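PDB 5J2Y: regulatory protein from Pseudomonas aeruginosa, which binds promoter DNA as a repressor of quorum sensing, through a small, all-helical domain of the helix-turn-helix class. Local coordinates for residues 10-15 with 56-61; 18-23 with 29-34. One frame throughout, in Å; residues are numbered along the deposited sequence. Where two conformers were deposited one is given.

Overall arrangement
Helix 9-22 takes part in both contacts. Near its start, contact 1 packs residues 10-15 against helix 52-62; near its end, contact 2 packs residues 18-23 against helix 27-32. The two centres lie about 11 Å apart, on opposite sides of the middle of this small all-helical chain. They meet at Tyr61, which belongs to the second segment of contact 1: its OH is 2.6 Å from Arg23 NH2 of contact 2, a probable hydrogen bond, and its ring packs on Phe30 and Phe34. Contact 2 reaches the DNA, where Arg20 meets a phosphate of DT7 of chain C. The nearest atom of contact 1 stays about 9 Å from the nucleic acid.

Contact 1 of 2, residues 10-15 with 56-61; sequences QNMAFR and LLLHFY
Met12, present as selenomethionine, meets Leu58 and His59 between helices 9-22 and 52-62, and nearly all of this contact passes through its side chain. Its CG sits 3.8 Å from Leu58 CB and 4.0 Å from Leu58 CD1, the two side chains running antiparallel as they pass. Farther out, SE of Met12 comes to 4.2 Å from both His59 N and Leu58 CB. The terminal CE then settles 3.5 Å from His59 CB, and it approaches the imidazole at its edge, near the ring plane, with ND1 4.1 Å away. CG stands anti to the backbone N of Met12 (chi1 174°), which sends the chain out toward helix 52-62; bends at chi2 and chi3 (75° and 80°) then fold the methyl onto His59. No hydrogen bond spans the two segments, and the closest CA atoms, those of Met12 and Leu58, are 7.3 Å apart, so the side chain of Met12 makes the connection. Beyond these two partners, Met12 also touches Tyr55, Ile62 and the loop residue Leu50. Leu58 reaches on to Trp31, tying this core packing of the RsaL-like helix-turn-helix fold to helix 27-32.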
loop_
_atom_site.group_PDB
_atom_site.type_symbol
_atom_site.label_atom_id
_atom_site.label_comp_id
_atom_site.label_asym_id
_atom_site.label_seq_id
_atom_site.Cartn_x
_atom_site.Cartn_y
_atom_site.Cartn_z
ATOM N N GLN A 10 10.483 -7.691 -0.361
ATOM C CA GLN A 10 10.568 -7.828 1.096
ATOM C C GLN A 10 10.586 -6.482 1.797
ATOM O O GLN A 10 10.212 -6.404 2.956
ATOM C CB GLN A 10 11.807 -8.646 1.497
ATOM C CG GLN A 10 11.912 -10.007 0.807
ATOM N N ASN A 11 11.001 -5.428 1.097
ATOM C CA ASN A 11 11.109 -4.065 1.667
ATOM C C ASN A 11 9.983 -3.108 1.330
ATOM O O ASN A 11 9.838 -2.029 1.905
ATOM C CB ASN A 11 12.379 -3.427 1.141
ATOM C CG ASN A 11 13.621 -4.106 1.670
ATOM O OD1 ASN A 11 13.708 -4.434 2.860
ATOM N ND2 ASN A 11 14.606 -4.300 0.801
HETATM N N MSE A 12 9.197 -3.505 0.363
HETATM C CA MSE A 12 8.214 -2.599 -0.195
HETATM C C MSE A 12 7.200 -2.180 0.861
HETATM O O MSE A 12 6.825 -1.002 0.926
HETATM C CB MSE A 12 7.584 -3.296 -1.391
HETATM C CG MSE A 12 6.457 -2.451 -1.911
HETATM SE SE MSE A 12 7.187 -0.897 -2.888
HETATM C CE MSE A 12 7.571 -1.862 -4.531
ATOM N N ALA A 13 6.771 -3.125 1.690
ATOM C CA ALA A 13 5.775 -2.830 2.691
ATOM C C ALA A 13 6.277 -1.780 3.670
ATOM O O ALA A 13 5.542 -0.852 4.022
ATOM C CB ALA A 13 5.379 -4.088 3.427
ATOM N N PHE A 14 7.550 -1.883 4.050
ATOM C CA PHE A 14 8.143 -0.858 4.909
ATOM C C PHE A 14 8.200 0.506 4.227
ATOM O O PHE A 14 7.985 1.546 4.868
ATOM C CB PHE A 14 9.502 -1.302 5.398
ATOM C CG PHE A 14 9.459 -2.597 6.132
ATOM C CD1 PHE A 14 9.092 -2.634 7.468
ATOM C CD2 PHE A 14 9.714 -3.773 5.482
ATOM C CE1 PHE A 14 9.079 -3.830 8.157
ATOM C CE2 PHE A 14 9.674 -4.994 6.144
ATOM C CZ PHE A 14 9.351 -5.021 7.490
ATOM N N ARG A 15 8.475 0.504 2.925
ATOM C CA ARG A 15 8.511 1.744 2.165
ATOM C C ARG A 15 7.100 2.294 2.280
ATOM O O ARG A 15 6.884 3.403 2.771
ATOM C CB ARG A 15 8.865 1.478 0.704
ATOM C CG ARG A 15 10.323 1.736 0.361
ATOM C CD ARG A 15 10.466 2.335 -1.029
ATOM N NE ARG A 15 10.432 3.795 -1.001
ATOM C CZ ARG A 15 10.421 4.562 -2.085
ATOM N NH1 ARG A 15 10.391 5.882 -1.966
ATOM N NH2 ARG A 15 10.443 4.011 -3.292
ATOM N N LEU A 56 3.292 -5.284 -6.891
ATOM C CA LEU A 56 3.199 -4.523 -8.146
ATOM C C LEU A 56 2.415 -3.230 -7.900
ATOM O O LEU A 56 2.838 -2.142 -8.316
ATOM C CB LEU A 56 2.497 -5.345 -9.243
ATOM C CG LEU A 56 3.181 -6.592 -9.746
ATOM C CD1 LEU A 56 2.328 -7.184 -10.835
ATOM C CD2 LEU A 56 4.544 -6.286 -10.301
ATOM N N LEU A 57 1.251 -3.337 -7.246
ATOM C CA LEU A 57 0.426 -2.159 -7.056
ATOM C C LEU A 57 1.117 -1.117 -6.215
ATOM O O LEU A 57 0.983 0.075 -6.488
ATOM C CB LEU A 57 -0.881 -2.482 -6.357
ATOM C CG LEU A 57 -2.059 -2.873 -7.190
ATOM C CD1 LEU A 57 -3.095 -3.446 -6.258
ATOM C CD2 LEU A 57 -2.619 -1.684 -7.940
ATOM N N LEU A 58 1.767 -1.547 -5.133
ATOM C CA LEU A 58 2.451 -0.587 -4.274
ATOM C C LEU A 58 3.553 0.114 -5.047
ATOM O O LEU A 58 3.687 1.337 -4.959
ATOM C CB LEU A 58 3.043 -1.232 -3.027
ATOM C CG LEU A 58 1.973 -1.641 -2.025
ATOM C CD1 LEU A 58 2.562 -2.628 -1.068
ATOM C CD2 LEU A 58 1.428 -0.416 -1.295
ATOM N N HIS A 59 4.276 -0.652 -5.847
ATOM C CA HIS A 59 5.325 -0.101 -6.723
ATOM C C HIS A 59 4.823 1.046 -7.613
ATOM O O HIS A 59 5.325 2.165 -7.572
ATOM C CB HIS A 59 5.928 -1.176 -7.598
ATOM C CG HIS A 59 6.912 -0.633 -8.568
ATOM N ND1 HIS A 59 8.141 -0.135 -8.193
ATOM C CD2 HIS A 59 6.822 -0.446 -9.902
ATOM C CE1 HIS A 59 8.784 0.291 -9.263
ATOM N NE2 HIS A 59 7.999 0.122 -10.312
ATOM N N PHE A 60 3.781 0.773 -8.365
ATOM C CA PHE A 60 3.264 1.777 -9.288
ATOM C C PHE A 60 2.669 2.981 -8.578
ATOM O O PHE A 60 2.697 4.102 -9.101
ATOM C CB PHE A 60 2.232 1.139 -10.225
ATOM C CG PHE A 60 2.840 0.159 -11.180
ATOM C CD1 PHE A 60 3.845 0.570 -12.080
ATOM C CD2 PHE A 60 2.417 -1.170 -11.215
ATOM C CE1 PHE A 60 4.410 -0.335 -12.967
ATOM C CE2 PHE A 60 2.975 -2.071 -12.121
ATOM C CZ PHE A 60 3.966 -1.662 -12.984
ATOM N N TYR A 61 2.104 2.736 -7.405
ATOM C CA TYR A 61 1.551 3.810 -6.595
ATOM C C TYR A 61 2.610 4.761 -6.034
ATOM O O TYR A 61 2.492 5.972 -6.129
ATOM C CB TYR A 61 0.770 3.218 -5.422
ATOM C CG TYR A 61 0.100 4.252 -4.552
ATOM C CD1 TYR A 61 -1.006 4.952 -4.980
ATOM C CD2 TYR A 61 0.588 4.525 -3.270
ATOM C CE1 TYR A 61 -1.645 5.888 -4.153
ATOM C CE2 TYR A 61 -0.024 5.456 -2.456
ATOM C CZ TYR A 61 -1.146 6.128 -2.890
ATOM O OH TYR A 61 -1.718 7.075 -2.052
#

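Contact 2 of 2, residues 18-23 with 29-34; sequences ATRTAR and TFWSRF. With nucleotides of chain C.
Arg20 lies against Phe30 along its aliphatic length and carries its charge past the ring to the DNA. Its CB sits over one face of the Phe30 ring, 3.9 Å from the centroid and 20° off the normal, a CH-pi contact; Phe34 CE2 approaches the opposite face near the rim. CG continues alongside Phe30 CB and CG, and CD comes to 3.6 Å from Phe30 CB. The chain is straight to CD, then bends at chi3 (88°), turning the guanidinium away from the ring. NE forms a salt bridge with Glu45 OE2, which also accepts a hydrogen bond from Trp31 NE1. At the tip, Arg20 NH1 donates to OP1 of DT7 of chain C over 3.0 Å, though not straight (140°), and also to Glu25 O.

In the conformer given, one of two deposited, Arg23 NH2 approaches the Phe30 ring edge and Arg33 NH1, and is held by Tyr61 OH. Glu25 forms salt bridges with both arginines, and Asp68 with Arg23, so these acids probably offset the like charges. Arg20 thus joins the packing of helices 9-22 and 27-32 in the RsaL-like helix-turn-helix domain to a backbone phosphate: Phe30 packs against its stem, while Glu45 and the Glu25 carbonyl probably orient its head. The phosphate grip is consistent with DNA anchoring that does not itself read base sequence.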
loop_
_atom_site.group_PDB
_atom_site.type_symbol
_atom_site.label_atom_id
_atom_site.label_comp_id
_atom_site.label_asym_id
_atom_site.label_seq_id
_atom_site.Cartn_x
_atom_site.Cartn_y
_atom_site.Cartn_z
ATOM N N ALA A 18 6.385 4.076 5.408
ATOM C CA ALA A 18 6.997 5.409 5.473
ATOM C C ALA A 18 6.214 6.469 4.697
ATOM O O ALA A 18 6.123 7.608 5.118
ATOM C CB ALA A 18 8.419 5.338 4.951
ATOM N N THR A 19 5.677 6.104 3.536
ATOM C CA THR A 19 4.860 7.032 2.742
ATOM C C THR A 19 3.644 7.437 3.559
ATOM O O THR A 19 3.390 8.614 3.792
ATOM C CB THR A 19 4.371 6.364 1.441
ATOM O OG1 THR A 19 5.493 5.903 0.686
ATOM C CG2 THR A 19 3.556 7.328 0.587
ATOM N N ARG A 20 2.921 6.417 3.994
ATOM C CA ARG A 20 1.658 6.539 4.752
ATOM C C ARG A 20 1.841 7.389 5.990
ATOM O O ARG A 20 1.048 8.273 6.252
ATOM C CB ARG A 20 1.170 5.118 5.151
ATOM C CG ARG A 20 0.126 5.049 6.249
ATOM C CD ARG A 20 -0.310 3.620 6.555
ATOM N NE ARG A 20 0.486 2.898 7.552
ATOM C CZ ARG A 20 0.547 3.191 8.871
ATOM N NH1 ARG A 20 -0.048 4.265 9.370
ATOM N NH2 ARG A 20 1.232 2.409 9.710
ATOM N N THR A 21 2.856 7.047 6.778
ATOM C CA THR A 21 3.289 7.818 7.961
ATOM C C THR A 21 3.530 9.294 7.607
ATOM O O THR A 21 2.993 10.205 8.244
ATOM C CB THR A 21 4.550 7.145 8.539
ATOM O OG1 THR A 21 4.184 5.885 9.111
ATOM C CG2 THR A 21 5.259 7.984 9.605
ATOM N N ALA A 22 4.300 9.516 6.550
ATOM C CA ALA A 22 4.607 10.875 6.108
ATOM C C ALA A 22 3.390 11.642 5.681
ATOM O O ALA A 22 3.400 12.860 5.740
ATOM C CB ALA A 22 5.639 10.865 4.980
ATOM N N ARG A 23 2.341 10.947 5.239
ATOM C CA ARG A 23 1.086 11.609 4.845
ATOM C C ARG A 23 0.085 11.653 5.991
ATOM O O ARG A 23 -1.055 12.135 5.830
ATOM C CB ARG A 23 0.482 10.908 3.642
ATOM C CG ARG A 23 1.372 10.989 2.426
ATOM C CD ARG A 23 0.889 10.002 1.401
ATOM N NE ARG A 23 -0.438 10.405 0.959
ATOM C CZ ARG A 23 -1.235 9.644 0.246
ATOM N NH1 ARG A 23 -2.421 10.105 -0.117
ATOM N NH2 ARG A 23 -0.836 8.420 -0.066
ATOM N N THR A 29 -6.996 3.900 6.119
ATOM C CA THR A 29 -7.155 4.889 5.058
ATOM C C THR A 29 -6.255 4.472 3.890
ATOM O O THR A 29 -6.681 4.359 2.773
ATOM C CB THR A 29 -6.791 6.319 5.559
ATOM O OG1 THR A 29 -7.750 6.776 6.534
ATOM C CG2 THR A 29 -6.793 7.302 4.438
ATOM N N PHE A 30 -5.011 4.171 4.198
ATOM C CA PHE A 30 -4.015 3.889 3.185
ATOM C C PHE A 30 -4.266 2.553 2.470
ATOM O O PHE A 30 -4.354 2.483 1.220
ATOM C CB PHE A 30 -2.655 3.889 3.844
ATOM C CG PHE A 30 -1.525 3.617 2.889
ATOM C CD1 PHE A 30 -0.964 4.640 2.129
ATOM C CD2 PHE A 30 -1.019 2.370 2.781
ATOM C CE1 PHE A 30 0.082 4.396 1.286
ATOM C CE2 PHE A 30 0.012 2.111 1.937
ATOM C CZ PHE A 30 0.562 3.112 1.167
ATOM N N TRP A 31 -4.462 1.496 3.243
ATOM C CA TRP A 31 -4.572 0.181 2.626
ATOM C C TRP A 31 -5.891 -0.086 1.900
ATOM O O TRP A 31 -5.930 -0.860 0.939
ATOM C CB TRP A 31 -4.298 -0.876 3.639
ATOM C CG TRP A 31 -2.925 -0.888 3.982
ATOM C CD1 TRP A 31 -2.346 -0.337 5.097
ATOM C CD2 TRP A 31 -1.867 -1.470 3.218
ATOM N NE1 TRP A 31 -0.980 -0.542 5.072
ATOM C CE2 TRP A 31 -0.667 -1.250 3.937
ATOM C CE3 TRP A 31 -1.818 -2.158 1.993
ATOM C CZ2 TRP A 31 0.549 -1.706 3.498
ATOM C CZ3 TRP A 31 -0.619 -2.590 1.536
ATOM C CH2 TRP A 31 0.576 -2.362 2.294
ATOM N N SER A 32 -6.940 0.620 2.305
ATOM C CA SER A 32 -8.240 0.387 1.711
ATOM C C SER A 32 -8.364 0.950 0.311
ATOM O O SER A 32 -9.232 0.511 -0.424
ATOM C CB SER A 32 -9.384 0.875 2.632
ATOM O OG SER A 32 -9.274 2.260 2.875
ATOM N N ARG A 33 -7.493 1.886 -0.090
ATOM C CA ARG A 33 -7.468 2.348 -1.509
ATOM C C ARG A 33 -7.214 1.214 -2.460
ATOM O O ARG A 33 -7.548 1.334 -3.633
ATOM C CB ARG A 33 -6.364 3.370 -1.782
ATOM C CG ARG A 33 -6.443 4.602 -0.929
ATOM C CD ARG A 33 -5.683 5.753 -1.549
ATOM N NE ARG A 33 -5.984 6.961 -0.770
ATOM C CZ ARG A 33 -5.215 7.437 0.215
ATOM N NH1 ARG A 33 -4.054 6.871 0.506
ATOM N NH2 ARG A 33 -5.590 8.514 0.891
ATOM N N PHE A 34 -6.547 0.160 -1.957
ATOM C CA PHE A 34 -6.210 -1.041 -2.723
ATOM C C PHE A 34 -7.175 -2.210 -2.448
ATOM O O PHE A 34 -7.005 -3.287 -2.984
ATOM C CB PHE A 34 -4.758 -1.495 -2.403
ATOM C CG PHE A 34 -3.732 -0.396 -2.535
ATOM C CD1 PHE A 34 -3.301 0.022 -3.781
ATOM C CD2 PHE A 34 -3.176 0.194 -1.413
ATOM C CE1 PHE A 34 -2.369 1.022 -3.907
ATOM C CE2 PHE A 34 -2.262 1.219 -1.532
ATOM C CZ PHE A 34 -1.848 1.621 -2.790
ATOM P P DT C 7 -2.280 3.398 12.594
ATOM O OP1 DT C 7 -0.974 3.985 12.206
ATOM O OP2 DT C 7 -3.310 3.133 11.544
ATOM O "O5'" DT C 7 -2.019 2.071 13.414
ATOM C "C5'" DT C 7 -1.053 2.040 14.463
ATOM C "C4'" DT C 7 -0.990 0.659 15.073
ATOM O "O4'" DT C 7 -2.263 0.310 15.661
ATOM C "C3'" DT C 7 -0.640 -0.487 14.122
ATOM O "O3'" DT C 7 0.407 -1.188 14.784
ATOM C "C2'" DT C 7 -1.913 -1.315 14.051
ATOM C "C1'" DT C 7 -2.521 -1.062 15.408
ATOM N N1 DT C 7 -3.975 -1.264 15.511
ATOM C C2 DT C 7 -4.432 -2.071 16.520
ATOM O O2 DT C 7 -3.690 -2.683 17.267
ATOM N N3 DT C 7 -5.798 -2.157 16.609
ATOM C C4 DT C 7 -6.728 -1.524 15.806
ATOM O O4 DT C 7 -7.927 -1.696 16.003
ATOM C C5 DT C 7 -6.177 -0.679 14.777
ATOM C C7 DT C 7 -7.108 0.038 13.852
ATOM C C6 DT C 7 -4.846 -0.576 14.693
#